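Local coordinates for protein pectate lyase (Cellvibrio cellulosa, PDB 1GXM) that probably cleaves pectate (polygalacturonic acid) by beta-elimination, this chain being the family 10 polysaccharide lyase catalytic module of a longer, modular protein, at residues A[24-34]-A[77-88]. Numbering follows the deposited sequence.
With GOL (glycerol), chain E.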
ATOM      1  N   TRP A  24       1.639  10.073   2.881  1.00 13.32           N
ATOM      2  CA  TRP A  24       1.498   9.096   3.941  1.00 12.49           C
ATOM      3  C   TRP A  24       2.764   9.053   4.806  1.00 12.31           C
ATOM      4  O   TRP A  24       2.712   9.040   6.041  1.00 12.64           O
ATOM      5  CB  TRP A  24       1.187   7.688   3.381  1.00 12.13           C
ATOM      6  CG  TRP A  24       1.387   6.701   4.440  1.00 12.56           C
ATOM      7  CD1 TRP A  24       0.503   6.373   5.419  1.00 13.34           C
ATOM      8  CD2 TRP A  24       2.588   6.011   4.722  1.00 11.84           C
ATOM      9  NE1 TRP A  24       1.090   5.502   6.295  1.00 13.19           N
ATOM     10  CE2 TRP A  24       2.371   5.261   5.888  1.00 13.00           C
ATOM     11  CE3 TRP A  24       3.845   5.928   4.097  1.00 11.35           C
ATOM     12  CZ2 TRP A  24       3.355   4.457   6.448  1.00 13.55           C
ATOM     13  CZ3 TRP A  24       4.814   5.119   4.661  1.00 13.29           C
ATOM     14  CH2 TRP A  24       4.565   4.414   5.820  1.00 13.59           C
ATOM     15  N   LEU A  25       3.918   9.016   4.163  1.00 12.03           N
ATOM     16  CA  LEU A  25       5.172   8.844   4.889  1.00 12.77           C
ATOM     17  C   LEU A  25       5.426  10.069   5.763  1.00 13.40           C
ATOM     18  O   LEU A  25       5.778   9.977   6.935  1.00 13.53           O
ATOM     19  CB  LEU A  25       6.312   8.643   3.916  1.00 12.14           C
ATOM     20  CG  LEU A  25       7.653   8.231   4.528  1.00 13.47           C
ATOM     21  CD1 LEU A  25       8.445   7.380   3.542  1.00 14.28           C
ATOM     22  CD2 LEU A  25       8.468   9.464   4.949  1.00 16.07           C
ATOM     23  N   ASN A  26       5.258  11.233   5.182  1.00 13.94           N
ATOM     24  CA  ASN A  26       5.529  12.433   5.954  1.00 14.80           C
ATOM     25  C   ASN A  26       4.586  12.558   7.131  1.00 15.46           C
ATOM     26  O   ASN A  26       5.000  12.986   8.208  1.00 16.29           O
ATOM     27  CB  ASN A  26       5.553  13.661   5.050  1.00 15.19           C
ATOM     28  CG  ASN A  26       6.852  13.734   4.241  1.00 16.97           C
ATOM     29  OD1 ASN A  26       7.959  13.656   4.804  1.00 17.66           O
ATOM     30  ND2 ASN A  26       6.730  13.842   2.923  1.00 19.68           N
ATOM     31  N   ASN A  27       3.336  12.152   6.961  1.00 15.69           N
ATOM     32  CA  ASN A  27       2.400  12.109   8.083  1.00 16.34           C
ATOM     33  C   ASN A  27       2.833  11.130   9.162  1.00 15.88           C
ATOM     34  O   ASN A  27       2.674  11.395  10.357  1.00 16.63           O
ATOM     35  CB  ASN A  27       1.046  11.681   7.598  1.00 17.32           C
ATOM     36  CG  ASN A  27       0.252  12.840   7.030  0.70 19.40           C
ATOM     37  OD1 ASN A  27      -0.676  12.646   6.241  0.70 24.23           O
ATOM     38  ND2 ASN A  27       0.699  14.059   7.317  0.70 21.65           N
ATOM     39  N   ALA A  28       3.375   9.991   8.752  1.00 14.93           N
ATOM     40  CA  ALA A  28       3.779   8.952   9.703  1.00 14.99           C
ATOM     41  C   ALA A  28       4.891   9.431  10.634  1.00 14.75           C
ATOM     42  O   ALA A  28       5.076   8.910  11.720  1.00 15.38           O
ATOM     43  CB  ALA A  28       4.225   7.704   8.975  1.00 14.99           C
ATOM     44  N   ARG A  29       5.664  10.406  10.177  1.00 14.96           N
ATOM     45  CA  ARG A  29       6.757  10.948  10.973  1.00 15.14           C
ATOM     46  C   ARG A  29       6.304  11.435  12.341  1.00 15.89           C
ATOM     47  O   ARG A  29       7.076  11.362  13.308  1.00 16.43           O
ATOM     48  CB  ARG A  29       7.454  12.068  10.219  1.00 15.29           C
ATOM     49  CG  ARG A  29       8.185  11.563   8.998  1.00 14.80           C
ATOM     50  CD  ARG A  29       8.624  12.663   8.082  1.00 15.00           C
ATOM     51  NE  ARG A  29       9.703  13.456   8.649  1.00 16.99           N
ATOM     52  CZ  ARG A  29      10.295  14.469   8.029  1.00 17.74           C
ATOM     53  NH1 ARG A  29       9.920  14.817   6.807  1.00 18.24           N
ATOM     54  NH2 ARG A  29      11.271  15.134   8.638  1.00 17.57           N
ATOM     55  N   THR A  30       5.063  11.899  12.403  1.00 15.81           N
ATOM     56  CA  THR A  30       4.440  12.356  13.640  1.00 17.36           C
ATOM     57  C   THR A  30       3.139  11.630  13.932  1.00 17.90           C
ATOM     58  O   THR A  30       2.190  12.223  14.429  1.00 18.41           O
ATOM     59  CB  THR A  30       4.190  13.881  13.590  1.00 17.95           C
ATOM     60  OG1 THR A  30       3.309  14.215  12.501  1.00 18.35           O
ATOM     61  CG2 THR A  30       5.480  14.635  13.328  1.00 18.66           C
ATOM     62  N   LYS A  31       3.084  10.331  13.633  1.00 17.79           N
ATOM     63  CA  LYS A  31       1.840   9.578  13.809  1.00 18.61           C
ATOM     64  C   LYS A  31       1.377   9.622  15.260  1.00 17.94           C
ATOM     65  O   LYS A  31       0.187   9.750  15.521  1.00 18.74           O
ATOM     66  CB  LYS A  31       2.018   8.118  13.383  1.00 19.11           C
ATOM     67  CG  LYS A  31       0.731   7.295  13.440  0.50 20.55           C
ATOM     68  CD  LYS A  31      -0.202   7.619  12.281  0.50 22.30           C
ATOM     69  CE  LYS A  31      -1.672   7.515  12.670  0.50 24.03           C
ATOM     70  NZ  LYS A  31      -2.004   6.274  13.422  0.50 25.10           N
ATOM     71  N   TRP A  32       2.323   9.476  16.178  1.00 17.08           N
ATOM     72  CA  TRP A  32       2.030   9.542  17.605  1.00 17.63           C
ATOM     73  C   TRP A  32       2.853  10.656  18.196  1.00 18.72           C
ATOM     74  O   TRP A  32       3.844  11.091  17.623  1.00 18.17           O
ATOM     75  CB  TRP A  32       2.390   8.238  18.305  1.00 17.38           C
ATOM     76  CG  TRP A  32       1.732   7.047  17.711  1.00 16.01           C
ATOM     77  CD1 TRP A  32       0.476   6.588  17.977  1.00 16.49           C
ATOM     78  CD2 TRP A  32       2.273   6.185  16.721  1.00 15.03           C
ATOM     79  NE1 TRP A  32       0.212   5.469  17.222  1.00 15.89           N
ATOM     80  CE2 TRP A  32       1.303   5.202  16.442  1.00 14.84           C
ATOM     81  CE3 TRP A  32       3.495   6.125  16.054  1.00 15.72           C
ATOM     82  CZ2 TRP A  32       1.511   4.190  15.519  1.00 15.11           C
ATOM     83  CZ3 TRP A  32       3.707   5.097  15.154  1.00 15.52           C
ATOM     84  CH2 TRP A  32       2.714   4.153  14.885  1.00 16.42           C
ATOM     85  N   SER A  33       2.454  11.093  19.376  1.00 19.52           N
ATOM     86  CA  SER A  33       3.235  12.065  20.115  1.00 21.16           C
ATOM     87  C   SER A  33       4.598  11.458  20.414  1.00 21.96           C
ATOM     88  O   SER A  33       4.737  10.250  20.619  1.00 21.01           O
ATOM     89  CB  SER A  33       2.513  12.459  21.408  1.00 21.70           C
ATOM     90  OG  SER A  33       1.197  12.924  21.143  1.00 25.53           O
ATOM     91  N   ALA A  34       5.635  12.276  20.415  1.00 22.79           N
ATOM     92  CA  ALA A  34       6.971  11.775  20.741  1.00 23.65           C
ATOM     93  C   ALA A  34       7.024  11.117  22.129  1.00 24.03           C
ATOM     94  O   ALA A  34       7.907  10.297  22.406  1.00 24.36           O
ATOM     95  CB  ALA A  34       7.996  12.885  20.644  1.00 24.58           C
ATOM     96  N   ILE A  77       5.830  -0.204   8.969  1.00 11.23           N
ATOM     97  CA  ILE A  77       6.174   0.927   8.131  1.00 11.77           C
ATOM     98  C   ILE A  77       5.902   2.250   8.836  1.00 11.88           C
ATOM     99  O   ILE A  77       6.695   3.183   8.717  1.00 13.23           O
ATOM    100  CB  ILE A  77       5.502   0.834   6.737  1.00 12.29           C
ATOM    101  CG1 ILE A  77       3.977   0.746   6.826  1.00 12.22           C
ATOM    102  CG2 ILE A  77       6.094  -0.353   5.996  1.00 13.44           C
ATOM    103  CD1 ILE A  77       3.262   0.820   5.471  1.00 13.98           C
ATOM    104  N   THR A  78       4.834   2.328   9.608  1.00 11.48           N
ATOM    105  CA  THR A  78       4.520   3.563  10.308  1.00 11.86           C
ATOM    106  C   THR A  78       5.468   3.735  11.481  1.00 12.45           C
ATOM    107  O   THR A  78       6.059   4.788  11.652  1.00 12.98           O
ATOM    108  CB  THR A  78       3.093   3.550  10.801  1.00 12.01           C
ATOM    109  OG1 THR A  78       2.199   3.293   9.712  1.00 12.70           O
ATOM    110  CG2 THR A  78       2.712   4.923  11.317  1.00 12.80           C
ATOM    111  N   GLU A  79       5.603   2.697  12.292  1.00 12.28           N
ATOM    112  CA  GLU A  79       6.480   2.748  13.460  1.00 12.63           C
ATOM    113  C   GLU A  79       7.899   3.125  13.081  1.00 13.04           C
ATOM    114  O   GLU A  79       8.547   3.926  13.767  1.00 12.92           O
ATOM    115  CB  GLU A  79       6.498   1.403  14.205  1.00 12.51           C
ATOM    116  CG  GLU A  79       5.222   1.078  14.957  1.00 13.12           C
ATOM    117  CD  GLU A  79       4.177   0.370  14.142  1.00 13.57           C
ATOM    118  OE1 GLU A  79       4.244   0.397  12.901  1.00 13.08           O
ATOM    119  OE2 GLU A  79       3.264  -0.211  14.750  1.00 14.71           O
ATOM    120  N   MET A  80       8.405   2.584  11.989  1.00 12.98           N
ATOM    121  CA  MET A  80       9.809   2.827  11.649  1.00 13.65           C
ATOM    122  C   MET A  80      10.021   4.260  11.172  1.00 13.37           C
ATOM    123  O   MET A  80      11.071   4.848  11.452  1.00 14.16           O
ATOM    124  CB  MET A  80      10.373   1.789  10.689  1.00 14.40           C
ATOM    125  CG  MET A  80      10.196   2.123   9.262  0.50 13.39           C
ATOM    126  SD  MET A  80      10.225   0.666   8.330  0.50 10.81           S
ATOM    127  CE  MET A  80      11.935   0.595   7.836  0.50 12.18           C
ATOM    128  N   VAL A  81       9.041   4.828  10.472  1.00 12.82           N
ATOM    129  CA  VAL A  81       9.168   6.192   9.991  1.00 12.89           C
ATOM    130  C   VAL A  81       9.118   7.114  11.206  1.00 12.71           C
ATOM    131  O   VAL A  81       9.923   8.032  11.356  1.00 13.50           O
ATOM    132  CB  VAL A  81       8.065   6.533   8.977  1.00 12.83           C
ATOM    133  CG1 VAL A  81       8.032   8.024   8.681  1.00 13.61           C
ATOM    134  CG2 VAL A  81       8.278   5.742   7.690  1.00 13.24           C
ATOM    135  N   PHE A  82       8.155   6.862  12.080  1.00 12.30           N
ATOM    136  CA  PHE A  82       8.016   7.593  13.322  1.00 13.16           C
ATOM    137  C   PHE A  82       9.284   7.565  14.154  1.00 12.78           C
ATOM    138  O   PHE A  82       9.786   8.613  14.576  1.00 13.24           O
ATOM    139  CB  PHE A  82       6.831   7.008  14.080  1.00 12.99           C
ATOM    140  CG  PHE A  82       6.714   7.492  15.483  1.00 13.72           C
ATOM    141  CD1 PHE A  82       6.406   8.817  15.754  1.00 16.49           C
ATOM    142  CD2 PHE A  82       6.914   6.618  16.531  1.00 14.34           C
ATOM    143  CE1 PHE A  82       6.299   9.246  17.073  1.00 16.46           C
ATOM    144  CE2 PHE A  82       6.802   7.026  17.824  1.00 15.61           C
ATOM    145  CZ  PHE A  82       6.486   8.336  18.103  1.00 15.86           C
ATOM    146  N   LEU A  83       9.858   6.395  14.360  1.00 12.81           N
ATOM    147  CA  LEU A  83      11.038   6.321  15.218  1.00 13.14           C
ATOM    148  C   LEU A  83      12.254   6.913  14.521  1.00 13.40           C
ATOM    149  O   LEU A  83      13.166   7.400  15.172  1.00 13.77           O
ATOM    150  CB  LEU A  83      11.313   4.890  15.667  1.00 12.99           C
ATOM    151  CG  LEU A  83      10.291   4.293  16.628  1.00 13.10           C
ATOM    152  CD1 LEU A  83      10.726   2.935  17.048  1.00 14.95           C
ATOM    153  CD2 LEU A  83      10.077   5.190  17.818  1.00 13.96           C
ATOM    154  N   ALA A  84      12.277   6.910  13.196  1.00 13.49           N
ATOM    155  CA  ALA A  84      13.367   7.561  12.482  1.00 13.86           C
ATOM    156  C   ALA A  84      13.318   9.050  12.733  1.00 14.19           C
ATOM    157  O   ALA A  84      14.357   9.703  12.890  1.00 14.24           O
ATOM    158  CB  ALA A  84      13.306   7.256  10.989  1.00 13.70           C
ATOM    159  N   GLU A  85      12.108   9.594  12.742  1.00 14.05           N
ATOM    160  CA  GLU A  85      11.898  11.008  13.019  1.00 15.50           C
ATOM    161  C   GLU A  85      12.291  11.309  14.459  1.00 15.31           C
ATOM    162  O   GLU A  85      12.944  12.287  14.728  1.00 15.63           O
ATOM    163  CB  GLU A  85      10.450  11.406  12.759  1.00 16.04           C
ATOM    164  CG  GLU A  85      10.130  12.852  13.097  1.00 18.14           C
ATOM    165  CD  GLU A  85      10.780  13.864  12.171  1.00 21.62           C
ATOM    166  OE1 GLU A  85      11.213  13.503  11.071  1.00 20.28           O
ATOM    167  OE2 GLU A  85      10.854  15.068  12.543  1.00 25.87           O
ATOM    168  N   VAL A  86      11.912  10.448  15.388  1.00 15.11           N
ATOM    169  CA  VAL A  86      12.311  10.623  16.780  1.00 15.84           C
ATOM    170  C   VAL A  86      13.819  10.608  16.910  1.00 15.85           C
ATOM    171  O   VAL A  86      14.375  11.426  17.647  1.00 16.57           O
ATOM    172  CB  VAL A  86      11.678   9.541  17.683  1.00 16.15           C
ATOM    173  CG1 VAL A  86      12.271   9.594  19.084  1.00 17.40           C
ATOM    174  CG2 VAL A  86      10.193   9.707  17.741  1.00 16.04           C
ATOM    175  N   TYR A  87      14.492   9.704  16.214  1.00 16.23           N
ATOM    176  CA  TYR A  87      15.941   9.676  16.208  1.00 16.28           C
ATOM    177  C   TYR A  87      16.521  10.974  15.650  1.00 17.16           C
ATOM    178  O   TYR A  87      17.472  11.545  16.208  1.00 17.10           O
ATOM    179  CB  TYR A  87      16.482   8.476  15.437  1.00 16.19           C
ATOM    180  CG  TYR A  87      17.983   8.491  15.401  1.00 15.86           C
ATOM    181  CD1 TYR A  87      18.710   8.505  16.589  1.00 16.38           C
ATOM    182  CD2 TYR A  87      18.674   8.524  14.206  1.00 16.51           C
ATOM    183  CE1 TYR A  87      20.105   8.558  16.573  1.00 16.83           C
ATOM    184  CE2 TYR A  87      20.062   8.552  14.180  1.00 17.23           C
ATOM    185  CZ  TYR A  87      20.773   8.581  15.374  1.00 17.97           C
ATOM    186  OH  TYR A  87      22.152   8.608  15.347  1.00 17.89           O
ATOM    187  N   LYS A  88      15.942  11.445  14.556  1.00 17.37           N
ATOM    188  CA  LYS A  88      16.382  12.671  13.912  1.00 18.58           C
ATOM    189  C   LYS A  88      16.216  13.844  14.865  1.00 19.38           C
ATOM    190  O   LYS A  88      17.107  14.697  14.952  1.00 19.93           O
ATOM    191  CB  LYS A  88      15.600  12.905  12.617  1.00 18.40           C
ATOM    192  CG  LYS A  88      15.972  14.169  11.836  1.00 19.48           C
ATOM    193  CD  LYS A  88      15.108  14.269  10.587  1.00 20.09           C
ATOM    194  CE  LYS A  88      15.284  15.589   9.832  1.00 21.91           C
ATOM    195  NZ  LYS A  88      16.630  15.727   9.245  1.00 23.10           N
TER
HETATM  196  C1  GOL E1652      -0.576   2.930  12.249  1.00 24.02           C
HETATM  197  O1  GOL E1652      -1.887   3.439  12.259  1.00 25.16           O
HETATM  198  C2  GOL E1652      -0.534   1.686  13.117  1.00 22.58           C
HETATM  199  O2  GOL E1652      -0.903   2.005  14.444  1.00 23.35           O
HETATM  200  C3  GOL E1652       0.879   1.125  13.091  1.00 20.44           C
HETATM  201  O3  GOL E1652       0.837  -0.098  13.790  1.00 19.96           O
HETATM  202  O   HOH W   1      -0.013   4.729   8.902  1.00 21.19           O
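Trp32 and Phe82 form the aromatic centre of a helix-helix contact in the (alpha/alpha)3 toroid of this family 10 catalytic module, where helix 20-28 and the turn after it pack on helix 77-90. The short helical segments 24-28 and 77-88 cross at -57°, their axes 8.8 Å apart at closest approach. The two rings make a T-shaped pair: the six-membered edge of Trp32 points at one face of Phe82, with centroids 5.0 Å apart and planes at 76°. Val86 CG2 lies over the opposite face of Phe82, while Lys31 CG sits over the centre of the Trp32 ring, so aliphatic carbon flanks both aromatics. Val40 of helix 37-42 also touches both side chains.

Apolar packing continues toward the start of both segments. Ala28 CB rests against Val81 CG1 at 3.8 Å, and that methyl also meets the Leu25 side chain and Arg29 CG. Thr78 CG2, anti to the backbone N, is thereby sent among Ala28 CB, Lys31 CG and Trp32 CH2. Ile77 CD1 reaches Trp24 CZ2 at 3.8 Å; the Trp24 ring stacks with Tyr139 of helix 136-148.

Polar links border this core. A water accepts from Trp24 NE1 and donates to Thr78 OG1, which also bonds to Gly74 O. Glycerol, probably from the crystallisation liquor, joins Lys31 NZ (in one of two conformers) through O1 to Glu79 OE2 through O3. At the other end a salt bridge pairs Arg29 with Glu85, while Asn26 OD1 accepts from Arg29 NH1 and helps fix the guanidinium's rotation. The guanidinium grips side-on, holding Glu85 OE1 in its own plane: Arg29 NE meets this oxygen from above the carboxylate plane, 55° out of it, and Arg29 NH2 on the syn side, both at 2.9 Å.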